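Local coordinates for lysine cyclodeaminase (Streptomyces pristinaespiralis, PDB 5YU3), which probably converts L-lysine to L-pipecolic acid with loss of ammonia, using bound NAD, and also recognises L-ornithine and L-2,4-diaminobutyric acid, at residues S46-L52 with W62-H67; I94-A99 with L111-L117; D137-L143 with P162-V168; E201-T207 with R225-N231. One frame throughout, in Å; residues are numbered along the deposited sequence.

Contact 1. Residues S46-L52 with W62-H67. With PRO (proline), chain G.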
# COMPACT_ATOMS: atom_id res chain seq x y z
N SER A 46 11.25 9.37 -2.63
CA SER A 46 10.28 8.50 -1.98
C SER A 46 11.00 7.40 -1.20
O SER A 46 12.09 6.97 -1.58
CB SER A 46 9.34 7.90 -3.02
OG SER A 46 8.94 8.91 -3.94
N PRO A 47 10.41 6.92 -0.11
CA PRO A 47 10.99 5.76 0.58
C PRO A 47 11.03 4.56 -0.35
O PRO A 47 10.35 4.51 -1.38
CB PRO A 47 10.05 5.53 1.76
CG PRO A 47 8.73 6.36 1.33
CD PRO A 47 9.16 7.36 0.61
N LEU A 48 11.87 3.59 0.01
CA LEU A 48 11.92 2.34 -0.74
C LEU A 48 10.53 1.74 -0.84
O LEU A 48 9.78 1.72 0.13
CB LEU A 48 12.85 1.33 -0.07
CG LEU A 48 14.36 1.53 -0.12
CD1 LEU A 48 15.05 0.40 0.64
CD2 LEU A 48 14.82 1.56 -1.56
N ARG A 49 10.19 1.24 -2.02
CA ARG A 49 8.92 0.54 -2.13
C ARG A 49 9.03 -0.85 -1.50
O ARG A 49 10.11 -1.31 -1.12
CB ARG A 49 8.50 0.43 -3.60
CG ARG A 49 9.47 -0.34 -4.47
CD ARG A 49 8.91 -0.55 -5.88
NE ARG A 49 9.93 -1.06 -6.80
CZ ARG A 49 10.32 -0.43 -7.90
NH1 ARG A 49 9.77 0.72 -8.24
NH2 ARG A 49 11.26 -0.97 -8.68
N GLY A 50 7.88 -1.52 -1.38
CA GLY A 50 7.85 -2.89 -0.91
C GLY A 50 6.99 -3.74 -1.83
O GLY A 50 6.25 -3.21 -2.68
N GLY A 51 7.08 -5.05 -1.66
CA GLY A 51 6.32 -5.92 -2.54
C GLY A 51 6.24 -7.35 -2.05
O GLY A 51 6.94 -7.75 -1.11
N LEU A 52 5.38 -8.10 -2.72
CA LEU A 52 5.15 -9.52 -2.47
C LEU A 52 5.47 -10.29 -3.74
O LEU A 52 4.84 -10.06 -4.78
CB LEU A 52 3.69 -9.78 -2.07
CG LEU A 52 3.15 -9.17 -0.78
CD1 LEU A 52 1.64 -8.99 -0.84
CD2 LEU A 52 3.53 -10.04 0.40
N TRP A 62 4.10 -7.94 -6.78
CA TRP A 62 3.06 -6.94 -6.60
C TRP A 62 3.54 -5.98 -5.52
O TRP A 62 3.94 -6.41 -4.44
CB TRP A 62 1.73 -7.62 -6.20
CG TRP A 62 0.60 -6.66 -6.13
CD1 TRP A 62 -0.21 -6.26 -7.15
CD2 TRP A 62 0.16 -5.96 -4.96
NE1 TRP A 62 -1.14 -5.35 -6.69
CE2 TRP A 62 -0.94 -5.15 -5.35
CE3 TRP A 62 0.57 -5.94 -3.63
CZ2 TRP A 62 -1.62 -4.33 -4.45
CZ3 TRP A 62 -0.11 -5.12 -2.73
CH2 TRP A 62 -1.18 -4.33 -3.15
N GLU A 63 3.54 -4.69 -5.84
CA GLU A 63 4.26 -3.72 -5.02
C GLU A 63 3.37 -2.56 -4.60
O GLU A 63 2.37 -2.22 -5.26
CB GLU A 63 5.48 -3.17 -5.77
CG GLU A 63 6.51 -4.25 -6.07
CD GLU A 63 7.65 -3.76 -6.95
OE1 GLU A 63 7.38 -3.21 -8.03
OE2 GLU A 63 8.82 -3.93 -6.56
N TRP A 64 3.77 -1.93 -3.50
CA TRP A 64 3.18 -0.70 -2.99
C TRP A 64 4.25 0.38 -2.97
O TRP A 64 5.39 0.13 -2.55
CB TRP A 64 2.56 -0.91 -1.60
CG TRP A 64 3.46 -1.65 -0.63
CD1 TRP A 64 4.37 -1.09 0.23
CD2 TRP A 64 3.53 -3.06 -0.43
NE1 TRP A 64 5.00 -2.08 0.95
CE2 TRP A 64 4.50 -3.29 0.57
CE3 TRP A 64 2.87 -4.16 -1.00
CZ2 TRP A 64 4.84 -4.58 1.02
CZ3 TRP A 64 3.20 -5.45 -0.54
CH2 TRP A 64 4.18 -5.63 0.45
N MET A 65 3.89 1.57 -3.43
CA MET A 65 4.82 2.68 -3.64
C MET A 65 4.22 3.96 -3.08
O MET A 65 3.46 4.66 -3.76
CB MET A 65 5.16 2.83 -5.13
CG MET A 65 5.63 1.54 -5.76
SD MET A 65 5.89 1.60 -7.55
CE MET A 65 6.98 3.01 -7.72
N PRO A 66 4.55 4.31 -1.83
CA PRO A 66 4.05 5.56 -1.24
C PRO A 66 4.96 6.75 -1.46
O PRO A 66 6.19 6.63 -1.55
CB PRO A 66 3.98 5.21 0.25
CG PRO A 66 5.17 4.14 0.37
CD PRO A 66 5.18 3.46 -0.75
N HIS A 67 4.34 7.92 -1.56
CA HIS A 67 5.07 9.18 -1.53
C HIS A 67 4.25 10.24 -0.80
O HIS A 67 3.09 10.48 -1.15
CB HIS A 67 5.42 9.70 -2.93
CG HIS A 67 6.21 10.97 -2.89
ND1 HIS A 67 7.58 10.99 -2.77
CD2 HIS A 67 5.82 12.27 -2.90
CE1 HIS A 67 8.01 12.23 -2.73
NE2 HIS A 67 6.96 13.04 -2.80
N PRO G . 8.53 -1.02 -11.33
CA PRO G . 7.11 -0.56 -11.80
C PRO G . 6.81 0.88 -11.29
O PRO G . 5.60 1.17 -11.32
CB PRO G . 6.34 -1.45 -11.31
CG PRO G . 7.21 -2.81 -11.44
CD PRO G . 8.43 -2.45 -11.68
OXT PRO G . 7.71 1.71 -10.90
O HOH W 1 7.81 4.42 -2.27
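Gly50 and Gly51 lie flat against one face of the Trp64 indole, and this is the tightly packed part of the contact. Gly50 CA stands 3.9 Å from the centroid of the five-membered ring of Trp64, and Gly51 CA makes the same kind of CH-pi contact over the six-membered ring. The fold-back of the ring depends on chi1 of 47°, which sets CG between the backbone N and carbonyl carbon and swings the indole across to the partner strand, where Leu52 CG meets its edge at CZ3, 3.7 Å away. Antiparallel backbone bonds pair Gly50 with Trp64 and Leu52 with Trp62.

Before Gly50 the chain is loop and draws away from strand 60-69. Here a water donates to both Pro47 O and Pro66 O, and Pro47, exposed to solvent, touches Pro66 only lightly. The segments close up again at buried Ser46 and His67, where OG and ND1 share a 2.7 Å hydrogen bond that either may donate.

Near the bound proline, Arg49 NE forms a salt bridge of 3.1 Å with Glu63 OE2, the guanidinium and carboxylate planes turned 49° apart. Met65 CE reaches the guanidinium edge, 3.6 Å from Arg49 NH1, and Glu63 OE1 approaches CG of the ligand at 3.4 Å. With Glu63 on NE, Glu264 on NH2 and Thr302 O on NH1, the guanidinium is fixed in position and rotation, its NH1 3.5 Å from the ligand OXT.

Contact 2. Residues I94-A99 with L111-L117. With NAD (nicotinamide-adenine-dinucleotide), chain F.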
# COMPACT_ATOMS: atom_id res chain seq x y z
N ILE A 94 1.98 -5.01 -16.62
CA ILE A 94 1.94 -4.00 -15.57
C ILE A 94 0.48 -3.58 -15.38
O ILE A 94 -0.13 -3.00 -16.28
CB ILE A 94 2.83 -2.79 -15.90
CG1 ILE A 94 4.31 -3.21 -15.99
CG2 ILE A 94 2.63 -1.66 -14.88
CD1 ILE A 94 4.87 -3.79 -14.69
N LEU A 95 -0.07 -3.88 -14.21
CA LEU A 95 -1.46 -3.60 -13.89
C LEU A 95 -1.49 -2.92 -12.53
O LEU A 95 -1.05 -3.51 -11.54
CB LEU A 95 -2.27 -4.91 -13.88
CG LEU A 95 -3.78 -4.97 -14.08
CD1 LEU A 95 -4.21 -4.02 -15.19
CD2 LEU A 95 -4.18 -6.42 -14.38
N GLY A 96 -1.99 -1.69 -12.48
CA GLY A 96 -1.96 -0.97 -11.22
C GLY A 96 -2.96 0.17 -11.15
O GLY A 96 -3.66 0.47 -12.12
N THR A 97 -2.99 0.81 -9.98
CA THR A 97 -3.87 1.93 -9.69
C THR A 97 -3.13 2.91 -8.78
O THR A 97 -2.18 2.53 -8.09
CB THR A 97 -5.17 1.45 -9.02
OG1 THR A 97 -4.87 0.38 -8.12
CG2 THR A 97 -6.16 0.92 -10.06
N VAL A 98 -3.55 4.17 -8.79
CA VAL A 98 -2.89 5.21 -8.01
C VAL A 98 -3.94 5.92 -7.17
O VAL A 98 -4.96 6.38 -7.71
CB VAL A 98 -2.14 6.24 -8.89
CG1 VAL A 98 -1.14 7.03 -8.05
CG2 VAL A 98 -1.43 5.54 -10.06
N ALA A 99 -3.71 6.01 -5.86
CA ALA A 99 -4.63 6.66 -4.95
C ALA A 99 -3.97 7.88 -4.30
O ALA A 99 -2.75 7.94 -4.15
CB ALA A 99 -5.12 5.69 -3.85
N LEU A 111 -8.73 8.48 -6.80
CA LEU A 111 -8.32 7.14 -7.23
C LEU A 111 -8.42 7.06 -8.75
O LEU A 111 -9.43 7.47 -9.32
CB LEU A 111 -9.23 6.09 -6.58
CG LEU A 111 -9.05 4.64 -7.04
CD1 LEU A 111 -7.66 4.16 -6.65
CD2 LEU A 111 -10.13 3.77 -6.42
N MET A 112 -7.38 6.52 -9.40
CA MET A 112 -7.38 6.44 -10.87
C MET A 112 -6.56 5.25 -11.35
O MET A 112 -5.79 4.65 -10.60
CB MET A 112 -6.83 7.73 -11.50
CG MET A 112 -5.36 8.00 -11.16
SD MET A 112 -4.67 9.41 -12.06
CE MET A 112 -4.59 8.73 -13.72
N ASP A 113 -6.74 4.93 -12.63
CA ASP A 113 -5.93 3.93 -13.31
C ASP A 113 -4.44 4.23 -13.17
O ASP A 113 -4.02 5.39 -13.19
CB ASP A 113 -6.27 3.90 -14.81
CG ASP A 113 -5.28 3.10 -15.62
OD1 ASP A 113 -5.17 1.88 -15.37
OD2 ASP A 113 -4.61 3.67 -16.51
N GLY A 114 -3.64 3.17 -13.06
CA GLY A 114 -2.20 3.30 -13.06
C GLY A 114 -1.50 2.72 -14.29
O GLY A 114 -0.29 2.90 -14.44
N VAL A 115 -2.24 2.05 -15.17
CA VAL A 115 -1.62 1.41 -16.34
C VAL A 115 -1.06 2.46 -17.30
O VAL A 115 0.14 2.45 -17.63
CB VAL A 115 -2.62 0.48 -17.05
CG1 VAL A 115 -2.00 -0.06 -18.35
CG2 VAL A 115 -3.03 -0.67 -16.15
N LEU A 116 -1.93 3.36 -17.80
CA LEU A 116 -1.46 4.39 -18.72
C LEU A 116 -0.46 5.32 -18.04
O LEU A 116 0.61 5.62 -18.59
CB LEU A 116 -2.64 5.20 -19.27
CG LEU A 116 -2.27 6.36 -20.20
CD1 LEU A 116 -1.50 5.86 -21.42
CD2 LEU A 116 -3.53 7.14 -20.63
N LEU A 117 -0.80 5.81 -16.84
CA LEU A 117 0.09 6.70 -16.09
C LEU A 117 1.49 6.11 -15.92
O LEU A 117 2.49 6.82 -16.06
CB LEU A 117 -0.55 7.01 -14.72
CG LEU A 117 0.16 7.89 -13.69
CD1 LEU A 117 -0.86 8.56 -12.78
CD2 LEU A 117 1.14 7.08 -12.84
PA NAD F . 5.59 -6.45 -21.32
O1A NAD F . 5.26 -7.84 -20.88
O2A NAD F . 4.54 -5.60 -22.01
O5B NAD F . 6.83 -6.52 -22.34
C5B NAD F . 8.04 -7.18 -21.96
C4B NAD F . 8.63 -7.77 -23.23
O4B NAD F . 9.93 -8.29 -22.95
C3B NAD F . 7.81 -8.95 -23.75
O3B NAD F . 7.34 -8.67 -25.09
C2B NAD F . 8.78 -10.11 -23.73
O2B NAD F . 8.62 -11.02 -24.81
C1B NAD F . 10.11 -9.40 -23.81
N9A NAD F . 11.30 -10.16 -23.36
C8A NAD F . 11.39 -11.04 -22.33
N7A NAD F . 12.68 -11.51 -22.23
C5A NAD F . 13.40 -10.90 -23.20
C6A NAD F . 14.80 -10.92 -23.67
N6A NAD F . 15.73 -11.70 -23.07
N1A NAD F . 15.12 -10.12 -24.71
C2A NAD F . 14.23 -9.33 -25.35
N3A NAD F . 12.94 -9.28 -24.98
C4A NAD F . 12.49 -10.02 -23.94
O3 NAD F . 6.13 -5.66 -20.00
PN NAD F . 6.44 -4.09 -19.87
O1N NAD F . 6.98 -3.59 -21.18
O2N NAD F . 5.22 -3.43 -19.24
O5D NAD F . 7.59 -4.07 -18.74
C5D NAD F . 8.93 -4.46 -19.07
C4D NAD F . 9.82 -4.26 -17.85
O4D NAD F . 9.78 -2.89 -17.44
C3D NAD F . 9.34 -5.06 -16.65
O3D NAD F . 10.50 -5.53 -15.92
C2D NAD F . 8.63 -4.03 -15.81
O2D NAD F . 8.52 -4.42 -14.43
C1D NAD F . 9.54 -2.84 -16.04
N1N NAD F . 8.96 -1.55 -15.69
C2N NAD F . 9.79 -0.60 -15.22
C3N NAD F . 9.32 0.65 -14.86
C7N NAD F . 10.29 1.67 -14.37
O7N NAD F . 9.89 2.69 -13.84
N7N NAD F . 11.60 1.46 -14.58
C4N NAD F . 7.96 0.95 -15.02
C5N NAD F . 7.13 -0.04 -15.53
C6N NAD F . 7.65 -1.29 -15.87
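A beta hairpin, strands 94-102 and 108-113, runs here straight into the capped start of helix 115-133, with one end at the NAD pocket. Val98 and Met112 form an antiparallel hydrogen-bonded pair, Val98 N reaching Met112 O at 2.9 Å and Met112 N returning to Val98 O. The next link is bent: Gly114 N donates to Gly96 O at 2.9 Å from above the carbonyl plane, with an N-H...O angle of only 140°, as the chain leaves the strand.

Asp113 caps the helix. A chi1 of 168° turns its carboxylate toward the amides that follow, where OD1 accepts from Val115 N at 2.9 Å and OD2 takes Leu116 N on its syn side at 3.0 Å. OD1 also accepts from His332 N of the second subunit, so one carboxylate ties helix start to dimer interface.

Among the apolar groups, Val98 CG2 rests 3.8 Å from Gly114 CA and also meets the methyls of Leu117, while Leu95 CD1 crosses to Val115 CG2 at 3.7 Å. At the ligand end, Ile94 CG1 approaches NAD O2N at 3.4 Å.

Strand 73-81 pairs with the other edge of 94-102, and Leu111 carries the sheet on to strand 3-6. Helix 305-321 packs on Val98, Met112 and Leu117, and helix 8-18 touches Met112 and Leu116.

Contact 3. Residues D137-L143 with P162-V168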
# COMPACT_ATOMS: atom_id res chain seq x y z
N ASP A 137 21.94 14.99 -31.27
CA ASP A 137 21.63 14.64 -32.65
C ASP A 137 21.41 13.14 -32.83
O ASP A 137 21.46 12.65 -33.97
CB ASP A 137 22.72 15.15 -33.60
CG ASP A 137 24.09 14.57 -33.29
OD1 ASP A 137 24.25 13.93 -32.23
OD2 ASP A 137 25.02 14.75 -34.11
N SER A 138 21.16 12.42 -31.74
CA SER A 138 20.86 10.99 -31.81
C SER A 138 19.77 10.72 -32.84
O SER A 138 18.70 11.33 -32.81
CB SER A 138 20.43 10.47 -30.44
OG SER A 138 21.53 10.40 -29.55
N HIS A 139 20.04 9.77 -33.72
CA HIS A 139 19.18 9.48 -34.86
C HIS A 139 18.59 8.08 -34.82
O HIS A 139 17.48 7.86 -35.33
CB HIS A 139 20.00 9.73 -36.15
CG HIS A 139 19.54 9.00 -37.37
ND1 HIS A 139 19.62 7.63 -37.51
CD2 HIS A 139 19.07 9.47 -38.56
CE1 HIS A 139 19.17 7.28 -38.70
NE2 HIS A 139 18.83 8.37 -39.36
N THR A 140 19.28 7.12 -34.20
CA THR A 140 18.86 5.72 -34.19
C THR A 140 18.61 5.26 -32.77
O THR A 140 19.53 5.25 -31.94
CB THR A 140 19.92 4.83 -34.84
OG1 THR A 140 20.02 5.14 -36.23
CG2 THR A 140 19.55 3.36 -34.66
N LEU A 141 17.38 4.85 -32.48
CA LEU A 141 17.03 4.27 -31.19
C LEU A 141 17.04 2.76 -31.30
O LEU A 141 16.59 2.18 -32.30
CB LEU A 141 15.65 4.76 -30.73
CG LEU A 141 14.99 4.05 -29.53
CD1 LEU A 141 15.76 4.39 -28.26
CD2 LEU A 141 13.52 4.47 -29.40
N GLY A 142 17.57 2.11 -30.27
CA GLY A 142 17.47 0.66 -30.12
C GLY A 142 16.49 0.34 -29.00
O GLY A 142 16.47 1.01 -27.97
N LEU A 143 15.66 -0.69 -29.23
CA LEU A 143 14.75 -1.19 -28.20
C LEU A 143 14.95 -2.68 -28.06
O LEU A 143 14.81 -3.42 -29.03
CB LEU A 143 13.28 -0.89 -28.55
CG LEU A 143 12.89 0.59 -28.67
CD1 LEU A 143 11.45 0.71 -29.17
CD2 LEU A 143 13.07 1.36 -27.34
N PRO A 162 15.97 13.83 -32.17
CA PRO A 162 15.58 13.79 -33.59
C PRO A 162 15.66 12.40 -34.20
O PRO A 162 16.36 12.16 -35.19
CB PRO A 162 16.57 14.78 -34.22
CG PRO A 162 17.84 14.59 -33.26
CD PRO A 162 17.37 14.38 -32.06
N LEU A 163 14.93 11.46 -33.60
CA LEU A 163 15.01 10.06 -34.00
C LEU A 163 14.43 9.86 -35.39
O LEU A 163 13.34 10.35 -35.70
CB LEU A 163 14.26 9.18 -33.00
CG LEU A 163 14.78 9.15 -31.56
CD1 LEU A 163 14.00 8.14 -30.75
CD2 LEU A 163 16.27 8.82 -31.52
N GLN A 164 15.17 9.14 -36.22
CA GLN A 164 14.70 8.79 -37.55
C GLN A 164 14.36 7.31 -37.71
O GLN A 164 13.59 6.96 -38.60
CB GLN A 164 15.74 9.18 -38.61
CG GLN A 164 15.91 10.69 -38.73
CD GLN A 164 14.86 11.30 -39.64
OE1 GLN A 164 14.58 12.50 -39.56
NE2 GLN A 164 14.27 10.48 -40.52
N ARG A 165 14.91 6.45 -36.86
CA ARG A 165 14.60 5.03 -36.99
C ARG A 165 14.78 4.35 -35.64
O ARG A 165 15.50 4.84 -34.76
CB ARG A 165 15.47 4.35 -38.05
CG ARG A 165 16.92 4.23 -37.68
CD ARG A 165 17.69 3.45 -38.73
NE ARG A 165 19.10 3.32 -38.38
CZ ARG A 165 19.91 2.40 -38.88
NH1 ARG A 165 19.44 1.52 -39.76
NH2 ARG A 165 21.18 2.35 -38.50
N ALA A 166 14.10 3.23 -35.49
CA ALA A 166 14.19 2.38 -34.31
C ALA A 166 14.51 0.97 -34.76
O ALA A 166 13.78 0.39 -35.57
CB ALA A 166 12.88 2.42 -33.50
N LEU A 167 15.61 0.42 -34.24
CA LEU A 167 15.99 -0.98 -34.44
C LEU A 167 15.56 -1.76 -33.20
O LEU A 167 15.96 -1.41 -32.09
CB LEU A 167 17.50 -1.09 -34.62
CG LEU A 167 18.17 -0.27 -35.74
CD1 LEU A 167 19.68 -0.49 -35.71
CD2 LEU A 167 17.60 -0.65 -37.10
N VAL A 168 14.73 -2.79 -33.39
CA VAL A 168 14.01 -3.37 -32.26
C VAL A 168 14.12 -4.89 -32.23
O VAL A 168 14.19 -5.56 -33.27
CB VAL A 168 12.51 -2.93 -32.26
CG1 VAL A 168 12.41 -1.43 -32.43
CG2 VAL A 168 11.72 -3.65 -33.34
O HOH W 2 22.96 3.92 -36.77
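Backbone hydrogen bonds of a parallel ladder join Thr140-Leu143 to Arg165-Val168. Leu141 N donates to Arg165 O at 3.0 Å, Leu141 O receives Leu167 N at 2.8 Å, and Leu143 N continues the ladder to Leu167 O. Ahead of the strands, His139 O takes Gln164 N on a lone pair in its carbonyl plane, with a weak second bond from Arg165 N.

These are the first and second strands of the beta-alpha-beta unit of a Rossmann-type domain, joined through helix 148-160, whose Leu154 and Leu157 lie against Leu141.

Among the polar side chains, Arg165 NE points at Thr140 OG1 across 3.0 Å, nearly straight at 171° and within the guanidinium plane. The same hydroxyl is hydrogen-bonded to His139 ND1 at 2.8 Å, either being able to donate, while Arg165 NH2 is bonded to a water and forms a salt bridge with Glu201.

Apolar contacts divide between the two sheet faces. Leu163 CD1 meets Leu141 CB at 3.8 Å and Leu143 runs alongside Val168, whereas Thr140 CG2 abuts Leu167 CD1 on the face bearing Arg165. At the exposed end, Gln164 CB sits over one face of the His139 ring, 3.3 Å from NE2.

Contact 4. Residues E201-T207 with R225-N231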
# COMPACT_ATOMS: atom_id res chain seq x y z
N GLU A 201 24.76 -0.25 -33.72
CA GLU A 201 24.27 0.84 -34.55
C GLU A 201 23.49 1.92 -33.81
O GLU A 201 23.34 3.02 -34.35
CB GLU A 201 23.40 0.29 -35.69
CG GLU A 201 24.21 -0.38 -36.80
CD GLU A 201 23.36 -0.89 -37.95
OE1 GLU A 201 23.67 -1.98 -38.48
OE2 GLU A 201 22.40 -0.20 -38.34
N ALA A 202 23.00 1.65 -32.60
CA ALA A 202 22.12 2.61 -31.94
C ALA A 202 22.89 3.75 -31.30
O ALA A 202 24.00 3.56 -30.78
CB ALA A 202 21.26 1.90 -30.89
N ASP A 203 22.28 4.93 -31.31
CA ASP A 203 22.77 6.07 -30.54
C ASP A 203 22.24 6.08 -29.11
O ASP A 203 22.91 6.55 -28.19
CB ASP A 203 22.37 7.38 -31.21
CG ASP A 203 22.91 7.50 -32.62
OD1 ASP A 203 24.15 7.40 -32.78
OD2 ASP A 203 22.11 7.70 -33.56
N VAL A 204 21.02 5.59 -28.92
CA VAL A 204 20.41 5.47 -27.60
C VAL A 204 19.63 4.16 -27.60
O VAL A 204 19.09 3.75 -28.63
CB VAL A 204 19.51 6.70 -27.31
CG1 VAL A 204 18.61 6.99 -28.49
CG2 VAL A 204 18.70 6.50 -26.02
N ILE A 205 19.63 3.46 -26.46
CA ILE A 205 18.93 2.19 -26.34
C ILE A 205 18.06 2.26 -25.10
O ILE A 205 18.47 2.83 -24.09
CB ILE A 205 19.91 0.99 -26.24
CG1 ILE A 205 20.66 0.80 -27.57
CG2 ILE A 205 19.19 -0.31 -25.84
CD1 ILE A 205 21.83 -0.19 -27.48
N SER A 206 16.86 1.69 -25.17
CA SER A 206 16.07 1.35 -23.98
C SER A 206 15.90 -0.16 -23.91
O SER A 206 15.46 -0.78 -24.89
CB SER A 206 14.69 2.04 -23.98
OG SER A 206 14.81 3.43 -23.79
N THR A 207 16.24 -0.75 -22.77
CA THR A 207 15.92 -2.15 -22.50
C THR A 207 14.73 -2.19 -21.56
O THR A 207 14.73 -1.52 -20.52
CB THR A 207 17.12 -2.91 -21.90
OG1 THR A 207 17.46 -2.38 -20.61
CG2 THR A 207 18.34 -2.80 -22.81
N ARG A 225 28.60 2.08 -29.82
CA ARG A 225 29.10 3.39 -30.20
C ARG A 225 29.63 4.12 -28.97
O ARG A 225 29.15 3.93 -27.85
CB ARG A 225 28.00 4.20 -30.86
CG ARG A 225 27.31 3.42 -31.94
CD ARG A 225 27.80 3.85 -33.29
NE ARG A 225 27.02 4.97 -33.77
CZ ARG A 225 26.13 4.89 -34.75
NH1 ARG A 225 25.93 3.73 -35.38
NH2 ARG A 225 25.46 5.97 -35.12
N GLU A 226 30.65 4.96 -29.21
CA GLU A 226 31.35 5.62 -28.11
C GLU A 226 30.41 6.46 -27.26
O GLU A 226 30.60 6.56 -26.04
CB GLU A 226 32.47 6.49 -28.66
CG GLU A 226 33.40 7.05 -27.58
CD GLU A 226 34.47 7.95 -28.16
OE1 GLU A 226 34.48 8.15 -29.40
OE2 GLU A 226 35.29 8.48 -27.36
N HIS A 227 29.39 7.06 -27.87
CA HIS A 227 28.49 7.99 -27.21
C HIS A 227 27.20 7.35 -26.71
O HIS A 227 26.32 8.06 -26.24
CB HIS A 227 28.13 9.13 -28.16
CG HIS A 227 27.52 8.66 -29.44
ND1 HIS A 227 28.27 8.22 -30.51
CD2 HIS A 227 26.22 8.52 -29.81
CE1 HIS A 227 27.46 7.85 -31.49
NE2 HIS A 227 26.21 8.03 -31.09
N LEU A 228 27.08 6.02 -26.82
CA LEU A 228 25.82 5.34 -26.53
C LEU A 228 25.27 5.71 -25.16
O LEU A 228 26.01 5.74 -24.16
CB LEU A 228 26.01 3.82 -26.63
CG LEU A 228 24.84 2.95 -26.13
CD1 LEU A 228 23.58 3.19 -26.99
CD2 LEU A 228 25.19 1.48 -26.12
N HIS A 229 23.97 6.00 -25.11
CA HIS A 229 23.24 6.10 -23.86
C HIS A 229 22.20 4.99 -23.78
O HIS A 229 21.44 4.78 -24.73
CB HIS A 229 22.53 7.45 -23.71
CG HIS A 229 21.66 7.50 -22.50
ND1 HIS A 229 22.18 7.45 -21.22
CD2 HIS A 229 20.31 7.54 -22.36
CE1 HIS A 229 21.18 7.47 -20.35
NE2 HIS A 229 20.04 7.54 -21.02
N ILE A 230 22.13 4.32 -22.63
CA ILE A 230 21.17 3.24 -22.41
C ILE A 230 20.23 3.65 -21.29
O ILE A 230 20.69 4.02 -20.20
CB ILE A 230 21.85 1.91 -22.05
CG1 ILE A 230 22.90 1.53 -23.10
CG2 ILE A 230 20.79 0.80 -21.89
CD1 ILE A 230 23.68 0.26 -22.73
N ASN A 231 18.92 3.56 -21.54
CA ASN A 231 17.93 3.59 -20.46
C ASN A 231 17.63 2.14 -20.09
O ASN A 231 17.02 1.40 -20.87
CB ASN A 231 16.65 4.32 -20.89
CG ASN A 231 16.93 5.70 -21.43
OD1 ASN A 231 17.32 6.61 -20.69
ND2 ASN A 231 16.72 5.88 -22.73
O HOH W 3 25.76 1.67 -29.66
O HOH W 4 23.99 9.08 -27.27
O HOH W 5 22.65 7.00 -36.18
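Asp203 OD1 takes two donors from the opposing loop. His227 NE2 reaches it at 2.7 Å on the anti side of the carboxylate, the bond almost straight at 171° and lying in the imidazole plane. Arg225 NH2 forms a salt bridge to the same oxygen at 3.0 Å, its guanidinium turned 78° from the carboxylate. This second approach depends on bends at chi2 and chi3 of Arg225, which curl the chain back and bring the guanidinium face over Glu201 O.

The other oxygen, Asp203 OD2, accepts from the backbone N atoms of His139 and Thr140 and from a water, so the buried carboxylate is well supplied with donors and is probably kept ionised. The loop that presents Arg225 and His227 is shaped by a type I turn from Arg225 to Leu228, and a water links Asp203 O to His227 O.

Further along, the strands run parallel. Ile205 N bonds to His229 O at 2.8 Å, Asn231 N to Ile205 O at 2.7 Å, and Thr207 N to Asn231 O. Leu228 CD1 packs 3.8 Å from Ile205 CG1. On the face bearing Ser206, Asn231 ND2 donates to Ser206 OG at 3.3 Å while His229 NE2 donates to Asn231 OD1. Gln153 also bonds to Ser206 OG, and Ser297 to His229 ND1. Strands 204-207 and 229-232 follow strand 140-144 across the seven-stranded parallel sheet, consistent with a Rossmann-type NAD-binding domain.

How the contacts relate
Two sheets divide the four contacts. Contacts 1 and 2 share the mixed sheet, their centres about 14 Å apart, and both touch the second subunit; contacts 3 and 4 share the parallel sheet, with centres about 9 Å apart, and meet no other chain of the assembly. The latter pair join directly between neighbouring strands 140-144 and 204-207, where Gly142 N lies 2.8 Å from Val204 O. The ligands occupy the region between the two sheets: contact 1 borders the bound proline, contact 2 brings Ile94 to NAD, and the side chain of Thr207 in contact 4 lies about 7 Å from the sodium ion. Contacts 1 and 3 are farthest apart, about 33 Å between centres.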